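Uncharacterized protein (Bacteroides ovatus, PDB 3NQK) is of unknown function but pairs an N-terminal region of the E-set clan with a C-terminal beta-rich domain of the BT_3044-like family. Local coordinates at residues N159-T165 and M300-R304; T250-V256 and R266-M272; Y218-V222 and D231-D235. One frame throughout, in Å; residues are numbered along the deposited sequence.

In the fold
All three contacts are antiparallel strand pairings in one branched C-terminal sheet. Interactions 1 and 2 are neighbours: strand 292-307 lies beside strand 264-279, and Leu302 N probably bonds to Val269 O. Interaction 3 touches neither, and its centre is about 16 Å from that of interaction 1. Interactions 2 and 3 are local hairpins, whereas interaction 1 closes a loop of over 130 residues. None is wholly core. Interaction 1 buries a tyrosine ring on a leucine and adds a bridging water and an arginine-to-carbonyl bond to its short pairing. Interaction 2 is a regular backbone ladder that also meets the second subunit. Interaction 3 packs a selenomethionine on one face and has an amide, a carboxylate and waters on the other.

Interaction 1 of 3, residues N159-T165 and M300-R304; sequences NYSGSYT and MTLLR
Tyr164 and Leu302 meet where strand 162-165 runs antiparallel to strand 292-307 in the C-terminal beta sheet. The pairing is short and splayed, with the segment axes 131° apart. Its regular part is the hydrogen-bonded pair Thr165 and Thr301. Thr165 N donates to Thr301 O at 2.8 Å, and Thr301 N donates back to Thr165 O at 3.1 Å. Further along, a water joins the strands: it donates to Ser163 O and accepts from Leu303 N. Leu302 supplies the main apolar contact. Its CB sits over one face of the Tyr164 ring, 3.4 Å from the ring centroid, in a CH-pi contact. CG of Tyr164 is anti to its carbonyl carbon (chi1 -79°), which sets the ring beside Leu302, with Met300 CB also near CD2. The ring's OH donates to Tyr160 O at 2.6 Å, which ties it to the turn before its own strand. Phe201 of strand 198-202 meets the same ring edge-to-face. A leucine in place of Tyr164 would probably leave Tyr160 O without its hydroxyl donor and Leu302 CB without its aromatic partner. Arg304 reaches that turn too, its chain bent at chi2 and chi3. Its NH2 bonds to Asn158 O and also to Ser161 O, the latter at 2.7 Å. Ser161 O lies in the guanidinium plane, but the bond is bent, with 131° at the hydrogen.

Interaction 2 of 3, residues T250-V256 and R266-M272; sequences TYSSTSV and RRYVQIM
Thr250 pairs with Met272 and, six residues on, Val256 with Arg266, in the antiparallel beta hairpin of strands 244-257 and 264-279. Between them the ladder is regular. Thr250, Ser252, Thr254 and Val256 each exchange two backbone hydrogen bonds with Met272, Gln270, Tyr268 and Arg266 in turn. The bond from Tyr268 N to Thr254 O is 2.7 Å long and nearly straight. Side-chain contacts are few and small. Thr250 and the selenomethionine Met272 lie side by side, and Met272 CE touches Thr250 CG2 at 3.5 Å. The Met272 chain bends at chi3 (-90°), which turns CE back toward the partner strand. On the same face, Val256 CG2 approaches the edge of the Tyr268 ring, 4.3 Å from CE2.

The other face carries Tyr251, Ser253 and Ser255 against Ile271, Val269 and Arg267. Tyr251 CB meets Ile271 CG2 at 3.9 Å. Its ring leads away from Ile271, because CG sits between the backbone N and carbonyl carbon (chi1 82°). There its OH bonds to Lys225 O, and the ring meets Phe224 edge-to-face. Phe224 also touches Val269 and Ile271, so strand 219-224 helps cover this face. Segment 266-272 is held along its other side by strand 292-307. The second subunit packs on segment 250-256: its Val52 touches Thr254 and Val256, and its Cys106 touches Ser255. The Ser255 hydroxyl lies alongside the Arg267 chain, with OG 3.2 Å from CG. Arg267 NH1 is also near OG, but the angle is too poor for a hydrogen bond.

Interaction 3 of 3, residues Y218-V222 and D231-D235; sequences YKINV and DMKQD
Asn221 and Lys233 form a hydrogen-bonded pair in the antiparallel beta hairpin of strands 219-224 and 230-234, whose segment axes are 155° apart. Asn221 N donates to Lys233 O at 2.8 Å, and Lys233 N donates back to Asn221 O. Beyond strand 231-234, Asp235 N still bonds to Lys219 O at 3.1 Å, coming from above the carbonyl plane.

The two faces differ. On one, the selenomethionine Met232 makes the apolar contacts. Its chain bends at chi3 (54°), and CE crosses to Ile220 CG2 at 3.6 Å. Its CG lies beside Val222 CG2 at 4.1 Å. Phe273 and Tyr275 of strand 264-279 and Leu245 of strand 244-257 also touch Met232, which places this face against other strands of the sheet.

The opposite face is polar. Asn221 ND2 donates to Asp235 OD1 at 3.1 Å along a nearly straight line. The carboxylate oxygen uses its anti lone pair and lies in the amide plane, yet the amide and carboxylate planes stand 89° apart. Waters hold the amide on both atoms. One donates to both Asn221 OD1 and Asp235 OD1; another accepts from Asn221 ND2 and donates to Gln234 O. These three bonds probably fix the amide's rotation. Lys219 and Asp235 lie side by side, with CB to CB at 3.7 Å. The lysine's charge goes to Asp120 in a salt bridge, and Phe200 adds a cation-pi contact. Lys219 NZ remains 4.7 Å from Asp235 OD2, so the opposite charges are near without touching.

Interaction 1 of 3, residues N159-T165 and M300-R304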
# COMPACT_ATOMS: atom_id res chain seq x y z
N ASN A 159 -6.03 14.64 -8.57
CA ASN A 159 -4.84 15.34 -8.12
C ASN A 159 -5.11 16.81 -7.71
O ASN A 159 -4.20 17.49 -7.26
CB ASN A 159 -3.78 15.32 -9.22
CG ASN A 159 -3.20 13.96 -9.44
OD1 ASN A 159 -3.16 13.15 -8.53
ND2 ASN A 159 -2.75 13.69 -10.65
N TYR A 160 -6.35 17.28 -7.85
CA TYR A 160 -6.63 18.68 -7.67
C TYR A 160 -7.76 18.95 -6.69
O TYR A 160 -8.19 20.08 -6.55
CB TYR A 160 -6.97 19.30 -9.02
CG TYR A 160 -5.97 18.98 -10.13
CD1 TYR A 160 -4.73 19.59 -10.16
CD2 TYR A 160 -6.28 18.07 -11.13
CE1 TYR A 160 -3.81 19.29 -11.18
CE2 TYR A 160 -5.36 17.76 -12.15
CZ TYR A 160 -4.13 18.39 -12.16
OH TYR A 160 -3.22 18.13 -13.15
N SER A 161 -8.19 17.93 -5.96
CA SER A 161 -9.40 18.03 -5.12
C SER A 161 -9.08 17.98 -3.65
O SER A 161 -8.06 17.45 -3.26
CB SER A 161 -10.39 16.90 -5.45
OG SER A 161 -9.85 15.61 -5.12
N GLY A 162 -10.01 18.46 -2.84
CA GLY A 162 -9.85 18.45 -1.40
C GLY A 162 -10.07 19.81 -0.81
O GLY A 162 -10.79 20.64 -1.38
N SER A 163 -9.42 20.07 0.32
CA SER A 163 -9.64 21.31 1.06
C SER A 163 -8.51 22.30 0.79
O SER A 163 -7.38 22.10 1.22
CB SER A 163 -9.74 21.00 2.56
OG SER A 163 -10.14 22.14 3.30
N TYR A 164 -8.83 23.35 0.03
CA TYR A 164 -7.86 24.38 -0.30
C TYR A 164 -7.76 25.43 0.81
O TYR A 164 -8.80 25.93 1.31
CB TYR A 164 -8.25 25.09 -1.60
CG TYR A 164 -7.91 24.33 -2.88
CD1 TYR A 164 -8.64 23.23 -3.28
CD2 TYR A 164 -6.90 24.78 -3.72
CE1 TYR A 164 -8.34 22.56 -4.46
CE2 TYR A 164 -6.62 24.13 -4.91
CZ TYR A 164 -7.33 23.03 -5.27
OH TYR A 164 -7.04 22.39 -6.47
N THR A 165 -6.54 25.78 1.21
CA THR A 165 -6.33 26.91 2.10
C THR A 165 -6.74 28.15 1.35
O THR A 165 -6.33 28.34 0.21
CB THR A 165 -4.90 27.03 2.50
OG1 THR A 165 -4.52 25.88 3.29
CG2 THR A 165 -4.68 28.32 3.32
N MSE A 300 -5.73 30.27 -3.87
CA MSE A 300 -5.98 29.22 -2.92
C MSE A 300 -4.96 28.17 -3.19
O MSE A 300 -4.48 28.06 -4.32
CB MSE A 300 -7.39 28.64 -3.11
CG MSE A 300 -8.51 29.60 -2.76
SE MSE A 300 -10.24 28.76 -2.68
CE MSE A 300 -10.55 28.47 -4.51
N THR A 301 -4.63 27.39 -2.20
CA THR A 301 -3.60 26.37 -2.37
C THR A 301 -4.02 25.08 -1.70
O THR A 301 -4.47 25.09 -0.59
CB THR A 301 -2.26 26.83 -1.75
OG1 THR A 301 -1.88 28.07 -2.34
CG2 THR A 301 -1.15 25.77 -1.96
N LEU A 302 -3.90 23.98 -2.43
CA LEU A 302 -4.24 22.67 -1.91
C LEU A 302 -2.96 21.95 -1.59
O LEU A 302 -2.02 21.96 -2.39
CB LEU A 302 -5.02 21.89 -2.96
CG LEU A 302 -5.16 20.40 -2.72
CD1 LEU A 302 -6.10 20.14 -1.52
CD2 LEU A 302 -5.67 19.70 -3.99
N LEU A 303 -2.89 21.36 -0.40
CA LEU A 303 -1.72 20.57 0.03
C LEU A 303 -2.05 19.12 0.02
O LEU A 303 -3.12 18.73 0.42
CB LEU A 303 -1.30 20.97 1.44
CG LEU A 303 -0.33 20.03 2.19
CD1 LEU A 303 1.00 19.91 1.48
CD2 LEU A 303 -0.11 20.52 3.61
N ARG A 304 -1.11 18.32 -0.40
CA ARG A 304 -1.31 16.89 -0.45
C ARG A 304 -0.05 16.23 0.12
O ARG A 304 1.04 16.40 -0.39
CB ARG A 304 -1.57 16.48 -1.91
CG ARG A 304 -1.96 15.04 -2.14
CD ARG A 304 -3.28 14.67 -1.53
NE ARG A 304 -4.44 15.36 -2.10
CZ ARG A 304 -5.01 15.05 -3.25
NH1 ARG A 304 -4.44 14.17 -4.07
NH2 ARG A 304 -6.12 15.67 -3.63
O HOH W 1 -4.84 21.43 1.50

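Interaction 2 of 3, residues T250-V256 and R266-M272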
# COMPACT_ATOMS: atom_id res chain seq x y z
N THR A 250 -4.77 31.00 -13.49
CA THR A 250 -3.55 30.24 -13.60
C THR A 250 -3.40 29.27 -12.46
O THR A 250 -4.05 29.42 -11.41
CB THR A 250 -2.36 31.19 -13.60
OG1 THR A 250 -2.06 31.55 -14.95
CG2 THR A 250 -1.11 30.56 -12.96
N TYR A 251 -2.55 28.26 -12.65
CA TYR A 251 -2.18 27.35 -11.55
C TYR A 251 -0.75 26.88 -11.63
O TYR A 251 -0.14 26.89 -12.68
CB TYR A 251 -3.10 26.16 -11.50
CG TYR A 251 -2.77 25.05 -12.46
CD1 TYR A 251 -3.29 25.04 -13.74
CD2 TYR A 251 -2.03 23.96 -12.05
CE1 TYR A 251 -3.05 23.99 -14.60
CE2 TYR A 251 -1.78 22.91 -12.90
CZ TYR A 251 -2.29 22.92 -14.17
OH TYR A 251 -2.04 21.87 -15.02
N SER A 252 -0.24 26.42 -10.51
CA SER A 252 1.11 25.90 -10.44
C SER A 252 1.16 24.75 -9.47
O SER A 252 0.53 24.79 -8.43
CB SER A 252 2.06 27.00 -9.97
OG SER A 252 2.02 27.11 -8.58
N SER A 253 1.93 23.72 -9.81
CA SER A 253 2.08 22.56 -8.94
C SER A 253 3.52 22.45 -8.51
O SER A 253 4.41 22.59 -9.31
CB SER A 253 1.65 21.31 -9.68
OG SER A 253 1.59 20.19 -8.79
N THR A 254 3.76 22.23 -7.23
CA THR A 254 5.13 22.17 -6.69
C THR A 254 5.23 21.12 -5.59
O THR A 254 4.25 20.82 -4.93
CB THR A 254 5.53 23.53 -6.13
OG1 THR A 254 5.29 24.52 -7.12
CG2 THR A 254 6.98 23.56 -5.78
N SER A 255 6.43 20.57 -5.40
CA SER A 255 6.62 19.52 -4.39
C SER A 255 7.97 19.63 -3.71
O SER A 255 8.98 19.79 -4.37
CB SER A 255 6.51 18.15 -5.04
OG SER A 255 5.29 18.00 -5.74
N VAL A 256 7.97 19.53 -2.39
CA VAL A 256 9.23 19.47 -1.63
C VAL A 256 9.13 18.41 -0.56
O VAL A 256 8.04 17.92 -0.25
CB VAL A 256 9.57 20.83 -0.97
CG1 VAL A 256 9.77 21.88 -2.03
CG2 VAL A 256 8.48 21.25 -0.02
N ARG A 266 5.56 16.96 0.34
CA ARG A 266 4.46 17.88 0.43
C ARG A 266 4.19 18.47 -0.95
O ARG A 266 5.04 19.13 -1.52
CB ARG A 266 4.78 18.99 1.42
CG ARG A 266 4.93 18.50 2.88
CD ARG A 266 4.77 19.65 3.90
NE ARG A 266 5.11 19.25 5.27
CZ ARG A 266 4.33 18.53 6.09
NH1 ARG A 266 3.12 18.10 5.68
NH2 ARG A 266 4.75 18.23 7.31
N ARG A 267 3.02 18.16 -1.51
CA ARG A 267 2.67 18.60 -2.87
C ARG A 267 1.64 19.71 -2.81
O ARG A 267 0.57 19.56 -2.21
CB ARG A 267 2.13 17.43 -3.68
CG ARG A 267 2.17 17.67 -5.20
CD ARG A 267 1.41 16.59 -5.99
NE ARG A 267 1.99 15.25 -5.84
CZ ARG A 267 3.06 14.81 -6.50
NH1 ARG A 267 3.70 15.60 -7.36
NH2 ARG A 267 3.51 13.58 -6.29
N TYR A 268 1.96 20.82 -3.45
CA TYR A 268 1.11 21.99 -3.43
C TYR A 268 0.54 22.28 -4.82
O TYR A 268 1.26 22.26 -5.81
CB TYR A 268 1.90 23.19 -2.98
CG TYR A 268 2.53 23.04 -1.62
CD1 TYR A 268 1.84 23.40 -0.46
CD2 TYR A 268 3.81 22.56 -1.48
CE1 TYR A 268 2.43 23.29 0.78
CE2 TYR A 268 4.40 22.43 -0.22
CZ TYR A 268 3.70 22.80 0.90
OH TYR A 268 4.27 22.67 2.13
N VAL A 269 -0.77 22.52 -4.88
CA VAL A 269 -1.40 23.03 -6.09
C VAL A 269 -2.00 24.36 -5.75
O VAL A 269 -2.89 24.44 -4.92
CB VAL A 269 -2.51 22.14 -6.58
CG1 VAL A 269 -3.18 22.79 -7.78
CG2 VAL A 269 -1.97 20.75 -6.94
N GLN A 270 -1.46 25.40 -6.34
CA GLN A 270 -1.93 26.75 -6.09
C GLN A 270 -2.65 27.27 -7.31
O GLN A 270 -2.14 27.20 -8.42
CB GLN A 270 -0.75 27.66 -5.76
CG GLN A 270 -1.14 29.10 -5.40
CD GLN A 270 0.07 30.02 -5.22
OE1 GLN A 270 0.87 30.20 -6.14
NE2 GLN A 270 0.19 30.60 -4.05
N ILE A 271 -3.84 27.82 -7.10
CA ILE A 271 -4.62 28.37 -8.20
C ILE A 271 -4.83 29.87 -8.01
O ILE A 271 -5.10 30.32 -6.89
CB ILE A 271 -5.98 27.63 -8.38
CG1 ILE A 271 -6.82 27.71 -7.11
CG2 ILE A 271 -5.76 26.20 -8.69
CD1 ILE A 271 -8.25 27.17 -7.29
N MSE A 272 -4.70 30.63 -9.10
CA MSE A 272 -4.80 32.10 -9.07
C MSE A 272 -5.88 32.58 -10.02
O MSE A 272 -5.90 32.22 -11.18
CB MSE A 272 -3.45 32.71 -9.44
CG MSE A 272 -2.37 32.47 -8.39
SE MSE A 272 -0.59 32.41 -9.14
CE MSE A 272 -0.44 30.48 -9.52

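Interaction 3 of 3, residues Y218-V222 and D231-D235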
# COMPACT_ATOMS: atom_id res chain seq x y z
N TYR A 218 -24.36 28.08 -7.43
CA TYR A 218 -23.10 28.81 -7.30
C TYR A 218 -21.85 27.98 -7.62
O TYR A 218 -20.73 28.42 -7.37
CB TYR A 218 -22.99 29.39 -5.88
CG TYR A 218 -24.09 30.38 -5.55
CD1 TYR A 218 -24.03 31.69 -5.98
CD2 TYR A 218 -25.18 29.99 -4.81
CE1 TYR A 218 -25.04 32.58 -5.68
CE2 TYR A 218 -26.20 30.89 -4.50
CZ TYR A 218 -26.13 32.17 -4.94
OH TYR A 218 -27.16 33.06 -4.64
N LYS A 219 -22.04 26.80 -8.21
CA LYS A 219 -20.88 25.95 -8.59
C LYS A 219 -20.05 26.60 -9.69
O LYS A 219 -20.59 27.11 -10.66
CB LYS A 219 -21.35 24.55 -9.08
CG LYS A 219 -21.98 23.66 -7.98
CD LYS A 219 -22.83 22.49 -8.58
CE LYS A 219 -22.12 21.15 -8.51
NZ LYS A 219 -23.04 20.02 -8.89
N ILE A 220 -18.73 26.57 -9.53
CA ILE A 220 -17.81 27.03 -10.56
C ILE A 220 -16.94 25.85 -10.98
O ILE A 220 -16.17 25.34 -10.18
CB ILE A 220 -16.88 28.14 -10.05
CG1 ILE A 220 -17.67 29.28 -9.44
CG2 ILE A 220 -16.01 28.66 -11.19
CD1 ILE A 220 -16.80 30.36 -8.89
N ASN A 221 -17.08 25.41 -12.23
CA ASN A 221 -16.30 24.29 -12.73
C ASN A 221 -14.91 24.77 -13.11
O ASN A 221 -14.77 25.79 -13.77
CB ASN A 221 -16.98 23.64 -13.94
CG ASN A 221 -18.30 22.97 -13.58
OD1 ASN A 221 -18.40 22.29 -12.56
ND2 ASN A 221 -19.32 23.17 -14.42
N VAL A 222 -13.90 24.02 -12.71
CA VAL A 222 -12.52 24.40 -12.93
C VAL A 222 -11.74 23.27 -13.57
O VAL A 222 -11.62 22.19 -13.00
CB VAL A 222 -11.86 24.77 -11.61
CG1 VAL A 222 -10.41 25.14 -11.82
CG2 VAL A 222 -12.61 25.90 -10.96
N ASP A 231 -9.51 26.64 -17.09
CA ASP A 231 -10.79 27.11 -17.55
C ASP A 231 -11.61 27.22 -16.27
O ASP A 231 -11.50 26.37 -15.40
CB ASP A 231 -11.47 26.10 -18.48
CG ASP A 231 -10.73 25.91 -19.80
OD1 ASP A 231 -10.26 26.91 -20.38
OD2 ASP A 231 -10.68 24.75 -20.28
N MSE A 232 -12.37 28.30 -16.13
CA MSE A 232 -13.30 28.45 -15.02
C MSE A 232 -14.60 28.93 -15.58
O MSE A 232 -14.65 29.97 -16.21
CB MSE A 232 -12.80 29.46 -14.01
CG MSE A 232 -11.54 29.06 -13.29
SE MSE A 232 -11.13 30.29 -11.83
CE MSE A 232 -12.80 30.22 -10.88
N LYS A 233 -15.67 28.19 -15.34
CA LYS A 233 -16.98 28.57 -15.86
C LYS A 233 -18.06 28.13 -14.90
O LYS A 233 -17.95 27.09 -14.28
CB LYS A 233 -17.19 27.94 -17.22
CG LYS A 233 -18.34 28.54 -18.02
CD LYS A 233 -18.54 27.80 -19.36
CE LYS A 233 -19.76 28.34 -20.12
NZ LYS A 233 -20.01 27.59 -21.38
N GLN A 234 -19.10 28.94 -14.76
CA GLN A 234 -20.24 28.56 -13.92
C GLN A 234 -20.85 27.30 -14.46
O GLN A 234 -20.83 27.05 -15.67
CB GLN A 234 -21.31 29.67 -13.88
CG GLN A 234 -22.19 29.77 -15.15
CD GLN A 234 -21.49 30.44 -16.32
OE1 GLN A 234 -20.43 31.03 -16.17
NE2 GLN A 234 -22.12 30.37 -17.50
N ASP A 235 -21.39 26.48 -13.56
CA ASP A 235 -22.02 25.22 -13.94
C ASP A 235 -23.41 25.48 -14.47
O ASP A 235 -23.84 24.86 -15.43
CB ASP A 235 -22.09 24.28 -12.73
CG ASP A 235 -22.77 22.96 -13.05
OD1 ASP A 235 -22.14 22.11 -13.69
OD2 ASP A 235 -23.91 22.77 -12.60
O HOH W 2 -23.15 27.50 -11.39
O HOH W 3 -20.13 20.41 -12.00
O HOH W 4 -19.46 24.76 -16.85